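Local atomic coordinates of endo-alpha-mannosidase (Bacteroides thetaiotaomicron, PDB entry 4ACZ), a protein that probably hydrolyses internal alpha-mannosidic linkages in glycans, as a family 99 glycoside hydrolase. Residues G118-T123 with V145-C150; Y182-K187 with D221-G226. All blocks are in the same frame, centred on the assembly; numbering follows the deposited sequence.

How the interactions relate
The closed eight-stranded parallel barrel illustrates how neighbouring strands and the loops before them are tied together. Interaction 1 comes first along the chain and pairs strands 117-124 and 148-153, second and third in the barrel. Interaction 2 follows wholly after it and sets the loop leading to strand 189-192 against the start of strand 223-227, the fourth and fifth strands. Their centres are about 13 Å apart. Tyr182, at the start of segment 182-187, links that loop to interaction 1: Tyr182 N makes a probable hydrogen bond to Val149 O, while its ring packs on Val119 and Lys148. Interaction 2 lies at the barrel's N-terminal end, whereas interaction 1 runs along most of strand 117-124; TIM-barrel hydrolases carry their active sites at the strands' C-terminal ends.

Interaction 1: G118-T123 with V145-C150; sequences GVLSVT and VGAKVC
Val122 and Val149 meet on the helix-facing side of the sheet, where Val122 CG1 lies 4.0 Å from Val149 CG1, the two side chains set obliquely. Leu120 joins this layer, its CD1 3.8 Å from Lys148 O and more loosely near Ala147 CB, its branches covered by helices 102-115 and 133-145. Inside the barrel Ser121 is partnered by Cys150. Cys150 SG stands between the backbone N and carbonyl carbon of Cys150 (chi1 60°), which carries it to 3.5 Å from Ser121 OG and to 4.0 Å from Val119 CG1. The two layers are divided by the parallel strands of a beta-alpha-beta unit, the repeating element of the TIM barrel, with helix 133-145 as crossover. Backbone bonds zigzag between the two strands: Leu120 N gives a nearly straight one to Lys148 O (169° at the hydrogen, 2.9 Å), Leu120 O accepts from Cys150 N, and Val122 N reaches Cys150 O at 2.8 Å. At the outer edge Gly118 O takes two donors, Lys148 N at 2.7 Å and a water that also donates to Gly146 O. Gly146, with positive phi, ends the helical conformation two residues before strand 148-153. Lys148 NZ makes a weak hydrogen bond to Pro179 O.

Interaction 2: Y182-K187 with D221-G226; sequences YRTHGK and DGLFIG
Leu223 projects its branched end into the angle between Thr184 and Lys187, and each of these two side chains crosses it at about a right angle. On the Thr184 side the leucine uses one methyl for both contacts: CD1 is 3.6 Å from Thr184 O and 4.0 Å from Thr184 CG2. The methyl rather than the hydroxyl of Thr184 turns to the leucine because OG1 is anti to the backbone N (chi1 175°), and that hydroxyl is hydrogen-bonded to Tyr321 OH. Lys187 runs alongside Gly222, with Lys187 CB 4.1 Å from Gly222 CA; a bend at chi3 (-80°) then turns the end of the chain toward the leucine, with Lys187 NZ 4.2 Å from Leu223 CD2. Its ammonium group gives a hydrogen bond to a water at 2.8 Å, which in turn donates to Gly222 O, and it also bonds a glycerol probably left by the crystallisation liquor. Asp221 OD1 receives Gly222 N on its anti side, 27° out of the carboxylate plane, and forms a salt bridge with Arg216. The loop's shape comes from a type I' turn, with Thr184 and Lys187 bonded N to O in both directions. This turn lies between helix 161-175 and strand 189-192, at the N-terminal end of the barrel, where Leu223 packs on Leu189 and the backbone of Leu223 bonds to Pro188 and Phe190, starting the pairing of strands 189-192 and 223-227.

Interaction 1: G118-T123 with V145-C150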
ATOM      1  N   GLY B 118      -4.197  10.994  -6.048  1.00 16.37           N
ATOM      2  CA  GLY B 118      -4.699  11.867  -5.013  1.00 17.17           C
ATOM      3  C   GLY B 118      -4.811  11.270  -3.628  1.00 17.05           C
ATOM      4  O   GLY B 118      -5.150  11.984  -2.685  1.00 19.20           O
ATOM      5  N   VAL B 119      -4.556   9.969  -3.482  1.00 15.64           N
ATOM      6  CA  VAL B 119      -4.744   9.330  -2.174  1.00 14.78           C
ATOM      7  C   VAL B 119      -3.540   8.484  -1.826  1.00 14.68           C
ATOM      8  O   VAL B 119      -3.068   7.701  -2.646  1.00 14.54           O
ATOM      9  CB  VAL B 119      -6.047   8.445  -2.101  1.00 14.30           C
ATOM     10  CG1 VAL B 119      -6.381   8.082  -0.620  1.00 14.10           C
ATOM     11  CG2 VAL B 119      -7.216   9.132  -2.756  1.00 13.35           C
ATOM     12  N   LEU B 120      -3.028   8.674  -0.614  1.00 14.76           N
ATOM     13  CA  LEU B 120      -1.951   7.838  -0.088  1.00 15.15           C
ATOM     14  C   LEU B 120      -2.547   7.042   1.058  1.00 14.52           C
ATOM     15  O   LEU B 120      -3.194   7.618   1.935  1.00 14.85           O
ATOM     16  CB  LEU B 120      -0.807   8.695   0.461  1.00 15.73           C
ATOM     17  CG  LEU B 120       0.053   9.572  -0.455  1.00 16.36           C
ATOM     18  CD1 LEU B 120      -0.735  10.772  -1.013  1.00 16.87           C
ATOM     19  CD2 LEU B 120       1.343  10.036   0.275  1.00 16.34           C
ATOM     20  N   SER B 121      -2.316   5.734   1.057  1.00 13.90           N
ATOM     21  CA  SER B 121      -2.674   4.886   2.189  1.00 13.46           C
ATOM     22  C   SER B 121      -1.437   4.551   3.020  1.00 13.13           C
ATOM     23  O   SER B 121      -0.646   3.676   2.654  1.00 12.36           O
ATOM     24  CB  SER B 121      -3.331   3.587   1.726  1.00 12.77           C
ATOM     25  OG  SER B 121      -3.895   2.927   2.850  1.00 12.94           O
ATOM     26  N   VAL B 122      -1.309   5.209   4.171  1.00 13.68           N
ATOM     27  CA  VAL B 122      -0.089   5.077   4.981  1.00 13.44           C
ATOM     28  C   VAL B 122      -0.141   3.853   5.876  1.00 13.39           C
ATOM     29  O   VAL B 122      -1.117   3.649   6.615  1.00 12.81           O
ATOM     30  CB  VAL B 122       0.202   6.370   5.811  1.00 13.59           C
ATOM     31  CG1 VAL B 122      -0.823   6.545   6.906  1.00 13.87           C
ATOM     32  CG2 VAL B 122       1.611   6.293   6.431  1.00 13.96           C
ATOM     33  N   THR B 123       0.897   3.027   5.773  1.00 13.76           N
ATOM     34  CA  THR B 123       1.151   1.901   6.679  1.00 14.58           C
ATOM     35  C   THR B 123       0.924   2.295   8.173  1.00 15.09           C
ATOM     36  O   THR B 123       1.381   3.359   8.633  1.00 15.22           O
ATOM     37  CB  THR B 123       2.579   1.320   6.397  1.00 15.12           C
ATOM     38  OG1 THR B 123       2.693  -0.051   6.807  1.00 16.07           O
ATOM     39  CG2 THR B 123       3.685   2.176   7.047  1.00 14.77           C
ATOM     40  N   VAL B 145      -1.749  20.686  -1.459  1.00 24.22           N
ATOM     41  CA  VAL B 145      -1.907  20.389  -2.879  1.00 23.11           C
ATOM     42  C   VAL B 145      -3.232  19.693  -3.252  1.00 22.87           C
ATOM     43  O   VAL B 145      -3.500  19.446  -4.437  1.00 23.70           O
ATOM     44  CB  VAL B 145      -0.691  19.577  -3.420  1.00 23.09           C
ATOM     45  CG1 VAL B 145       0.643  20.331  -3.159  1.00 24.71           C
ATOM     46  CG2 VAL B 145      -0.636  18.156  -2.811  1.00 21.41           C
ATOM     47  N   GLY B 146      -4.049  19.368  -2.255  1.00 21.71           N
ATOM     48  CA  GLY B 146      -5.335  18.700  -2.494  1.00 19.86           C
ATOM     49  C   GLY B 146      -5.258  17.172  -2.425  1.00 19.10           C
ATOM     50  O   GLY B 146      -6.217  16.483  -2.763  1.00 19.29           O
ATOM     51  N   ALA B 147      -4.134  16.632  -1.977  1.00 18.11           N
ATOM     52  CA  ALA B 147      -4.006  15.182  -1.812  1.00 17.74           C
ATOM     53  C   ALA B 147      -4.649  14.714  -0.493  1.00 17.91           C
ATOM     54  O   ALA B 147      -4.890  15.535   0.417  1.00 18.21           O
ATOM     55  CB  ALA B 147      -2.535  14.758  -1.896  1.00 17.27           C
ATOM     56  N   LYS B 148      -4.903  13.403  -0.387  1.00 16.83           N
ATOM     57  CA  LYS B 148      -5.622  12.811   0.761  1.00 15.94           C
ATOM     58  C   LYS B 148      -4.868  11.631   1.379  1.00 15.22           C
ATOM     59  O   LYS B 148      -4.111  10.963   0.703  1.00 14.33           O
ATOM     60  CB  LYS B 148      -7.013  12.319   0.343  1.00 17.11           C
ATOM     61  CG  LYS B 148      -7.929  13.363  -0.306  1.00 18.21           C
ATOM     62  CD  LYS B 148      -8.247  14.502   0.632  1.00 19.44           C
ATOM     63  CE  LYS B 148      -9.194  15.493  -0.056  1.00 20.87           C
ATOM     64  NZ  LYS B 148      -9.131  16.810   0.604  1.00 23.66           N
ATOM     65  N   VAL B 149      -5.084  11.373   2.668  1.00 14.57           N
ATOM     66  CA  VAL B 149      -4.405  10.245   3.328  1.00 14.21           C
ATOM     67  C   VAL B 149      -5.435   9.346   3.962  1.00 13.40           C
ATOM     68  O   VAL B 149      -6.313   9.837   4.651  1.00 13.47           O
ATOM     69  CB  VAL B 149      -3.436  10.711   4.452  1.00 14.14           C
ATOM     70  CG1 VAL B 149      -2.738   9.519   5.059  1.00 14.23           C
ATOM     71  CG2 VAL B 149      -2.412  11.698   3.900  1.00 13.96           C
ATOM     72  N   CYS B 150      -5.334   8.047   3.704  1.00 13.38           N
ATOM     73  CA  CYS B 150      -6.022   7.040   4.508  1.00 13.60           C
ATOM     74  C   CYS B 150      -4.992   6.114   5.144  1.00 13.60           C
ATOM     75  O   CYS B 150      -3.771   6.312   5.003  1.00 13.48           O
ATOM     76  CB  CYS B 150      -7.063   6.239   3.685  1.00 13.62           C
ATOM     77  SG  CYS B 150      -6.367   5.344   2.310  1.00 13.91           S
TER
HETATM   78  O   HOH W   1      -7.203  13.814  -3.745  1.00 27.29           O

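Interaction 2: Y182-K187 with D221-G226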
ATOM      1  N   TYR B 182      -8.653  11.533   4.164  1.00 15.45           N
ATOM      2  CA  TYR B 182      -9.453  10.965   3.059  1.00 15.59           C
ATOM      3  C   TYR B 182     -10.847  10.523   3.472  1.00 15.93           C
ATOM      4  O   TYR B 182     -11.017   9.835   4.488  1.00 15.84           O
ATOM      5  CB  TYR B 182      -8.746   9.755   2.441  1.00 14.80           C
ATOM      6  CG  TYR B 182      -9.411   9.149   1.206  1.00 14.89           C
ATOM      7  CD1 TYR B 182      -9.605   9.901   0.045  1.00 14.24           C
ATOM      8  CD2 TYR B 182      -9.827   7.813   1.196  1.00 14.56           C
ATOM      9  CE1 TYR B 182     -10.184   9.345  -1.089  1.00 14.23           C
ATOM     10  CE2 TYR B 182     -10.413   7.256   0.068  1.00 14.66           C
ATOM     11  CZ  TYR B 182     -10.568   8.030  -1.077  1.00 14.51           C
ATOM     12  OH  TYR B 182     -11.137   7.476  -2.206  1.00 15.11           O
ATOM     13  N   ARG B 183     -11.833  10.921   2.670  1.00 15.92           N
ATOM     14  CA  ARG B 183     -13.162  10.294   2.700  1.00 16.60           C
ATOM     15  C   ARG B 183     -13.631  10.027   1.264  1.00 16.75           C
ATOM     16  O   ARG B 183     -13.270  10.762   0.341  1.00 15.93           O
ATOM     17  CB  ARG B 183     -14.196  11.150   3.462  1.00 16.54           C
ATOM     18  CG  ARG B 183     -14.025  11.144   5.011  1.00 17.21           C
ATOM     19  CD  ARG B 183     -14.971  12.131   5.731  1.00 17.54           C
ATOM     20  NE  ARG B 183     -14.856  12.053   7.197  1.00 17.92           N
ATOM     21  CZ  ARG B 183     -14.006  12.770   7.930  1.00 18.61           C
ATOM     22  NH1 ARG B 183     -13.207  13.647   7.350  1.00 18.81           N
ATOM     23  NH2 ARG B 183     -13.960  12.617   9.255  1.00 18.84           N
ATOM     24  N   THR B 184     -14.437   8.981   1.092  1.00 16.92           N
ATOM     25  CA  THR B 184     -15.097   8.702  -0.187  1.00 18.50           C
ATOM     26  C   THR B 184     -16.483   8.161   0.191  1.00 19.57           C
ATOM     27  O   THR B 184     -16.622   7.458   1.203  1.00 21.79           O
ATOM     28  CB  THR B 184     -14.281   7.704  -1.054  1.00 18.19           C
ATOM     29  OG1 THR B 184     -15.015   7.364  -2.239  1.00 17.93           O
ATOM     30  CG2 THR B 184     -13.981   6.416  -0.265  1.00 17.75           C
ATOM     31  N   HIS B 185     -17.506   8.514  -0.576  1.00 20.25           N
ATOM     32  CA  HIS B 185     -18.897   8.253  -0.169  1.00 21.57           C
ATOM     33  C   HIS B 185     -19.184   8.752   1.274  1.00 21.66           C
ATOM     34  O   HIS B 185     -19.959   8.147   2.008  1.00 22.06           O
ATOM     35  CB  HIS B 185     -19.217   6.763  -0.298  1.00 22.46           C
ATOM     36  CG  HIS B 185     -19.286   6.278  -1.711  1.00 25.16           C
ATOM     37  ND1 HIS B 185     -18.328   5.457  -2.265  1.00 27.25           N
ATOM     38  CD2 HIS B 185     -20.202   6.493  -2.685  1.00 26.43           C
ATOM     39  CE1 HIS B 185     -18.646   5.188  -3.519  1.00 27.18           C
ATOM     40  NE2 HIS B 185     -19.782   5.798  -3.797  1.00 28.66           N
ATOM     41  N   GLY B 186     -18.558   9.860   1.659  1.00 21.24           N
ATOM     42  CA  GLY B 186     -18.805  10.475   2.967  1.00 20.22           C
ATOM     43  C   GLY B 186     -18.140   9.796   4.145  1.00 18.32           C
ATOM     44  O   GLY B 186     -18.362  10.177   5.291  1.00 17.39           O
ATOM     45  N   LYS B 187     -17.315   8.787   3.868  1.00 19.01           N
ATOM     46  CA  LYS B 187     -16.731   7.939   4.939  1.00 18.83           C
ATOM     47  C   LYS B 187     -15.227   7.709   4.810  1.00 17.69           C
ATOM     48  O   LYS B 187     -14.715   7.606   3.688  1.00 17.95           O
ATOM     49  CB  LYS B 187     -17.474   6.595   5.009  1.00 20.05           C
ATOM     50  CG  LYS B 187     -18.871   6.694   5.680  1.00 21.71           C
ATOM     51  CD  LYS B 187     -19.656   5.358   5.644  1.00 21.89           C
ATOM     52  CE  LYS B 187     -20.309   5.139   4.282  1.00 22.07           C
ATOM     53  NZ  LYS B 187     -21.190   3.925   4.291  1.00 22.36           N
ATOM     54  N   ASP B 221     -17.547   5.013  12.225  1.00 19.01           N
ATOM     55  CA  ASP B 221     -17.920   4.175  11.083  1.00 18.49           C
ATOM     56  C   ASP B 221     -17.053   4.553   9.886  1.00 18.45           C
ATOM     57  O   ASP B 221     -16.433   5.620   9.859  1.00 19.24           O
ATOM     58  CB  ASP B 221     -19.427   4.311  10.791  1.00 18.46           C
ATOM     59  CG  ASP B 221     -20.009   3.098  10.060  1.00 18.54           C
ATOM     60  OD1 ASP B 221     -19.248   2.269   9.515  1.00 17.61           O
ATOM     61  OD2 ASP B 221     -21.254   2.983  10.021  1.00 18.30           O
ATOM     62  N   GLY B 222     -17.006   3.682   8.891  1.00 18.13           N
ATOM     63  CA  GLY B 222     -16.114   3.886   7.764  1.00 18.51           C
ATOM     64  C   GLY B 222     -16.373   2.812   6.741  1.00 17.90           C
ATOM     65  O   GLY B 222     -17.359   2.080   6.853  1.00 17.91           O
ATOM     66  N   LEU B 223     -15.504   2.751   5.733  1.00 16.91           N
ATOM     67  CA  LEU B 223     -15.513   1.665   4.786  1.00 16.96           C
ATOM     68  C   LEU B 223     -14.293   0.819   5.086  1.00 17.08           C
ATOM     69  O   LEU B 223     -13.150   1.289   5.017  1.00 17.74           O
ATOM     70  CB  LEU B 223     -15.490   2.182   3.346  1.00 17.04           C
ATOM     71  CG  LEU B 223     -16.750   2.948   2.897  1.00 17.97           C
ATOM     72  CD1 LEU B 223     -16.434   3.901   1.743  1.00 16.59           C
ATOM     73  CD2 LEU B 223     -17.917   2.004   2.532  1.00 17.61           C
ATOM     74  N   PHE B 224     -14.533  -0.436   5.437  1.00 17.08           N
ATOM     75  CA  PHE B 224     -13.461  -1.317   5.854  1.00 16.20           C
ATOM     76  C   PHE B 224     -13.230  -2.390   4.831  1.00 16.14           C
ATOM     77  O   PHE B 224     -14.138  -3.184   4.514  1.00 15.86           O
ATOM     78  CB  PHE B 224     -13.788  -1.899   7.220  1.00 17.51           C
ATOM     79  CG  PHE B 224     -14.049  -0.840   8.254  1.00 17.47           C
ATOM     80  CD1 PHE B 224     -12.983  -0.236   8.922  1.00 17.20           C
ATOM     81  CD2 PHE B 224     -15.354  -0.425   8.521  1.00 17.37           C
ATOM     82  CE1 PHE B 224     -13.209   0.763   9.855  1.00 17.27           C
ATOM     83  CE2 PHE B 224     -15.599   0.568   9.458  1.00 18.09           C
ATOM     84  CZ  PHE B 224     -14.523   1.170  10.130  1.00 17.52           C
ATOM     85  N   ILE B 225     -11.990  -2.405   4.339  1.00 14.97           N
ATOM     86  CA  ILE B 225     -11.587  -3.186   3.189  1.00 14.71           C
ATOM     87  C   ILE B 225     -10.598  -4.277   3.576  1.00 14.96           C
ATOM     88  O   ILE B 225      -9.429  -3.993   3.885  1.00 14.83           O
ATOM     89  CB  ILE B 225     -10.931  -2.276   2.098  1.00 14.14           C
ATOM     90  CG1 ILE B 225     -11.749  -0.982   1.867  1.00 13.63           C
ATOM     91  CG2 ILE B 225     -10.613  -3.083   0.839  1.00 13.58           C
ATOM     92  CD1 ILE B 225     -13.225  -1.175   1.420  1.00 13.19           C
ATOM     93  N   GLY B 226     -11.063  -5.527   3.504  1.00 14.99           N
ATOM     94  CA  GLY B 226     -10.249  -6.674   3.906  1.00 16.03           C
ATOM     95  C   GLY B 226      -9.418  -7.247   2.778  1.00 16.26           C
ATOM     96  O   GLY B 226      -9.770  -7.108   1.615  1.00 16.29           O
TER
HETATM   97  O   HOH W   2     -20.052   1.886   5.844  1.00 23.87           O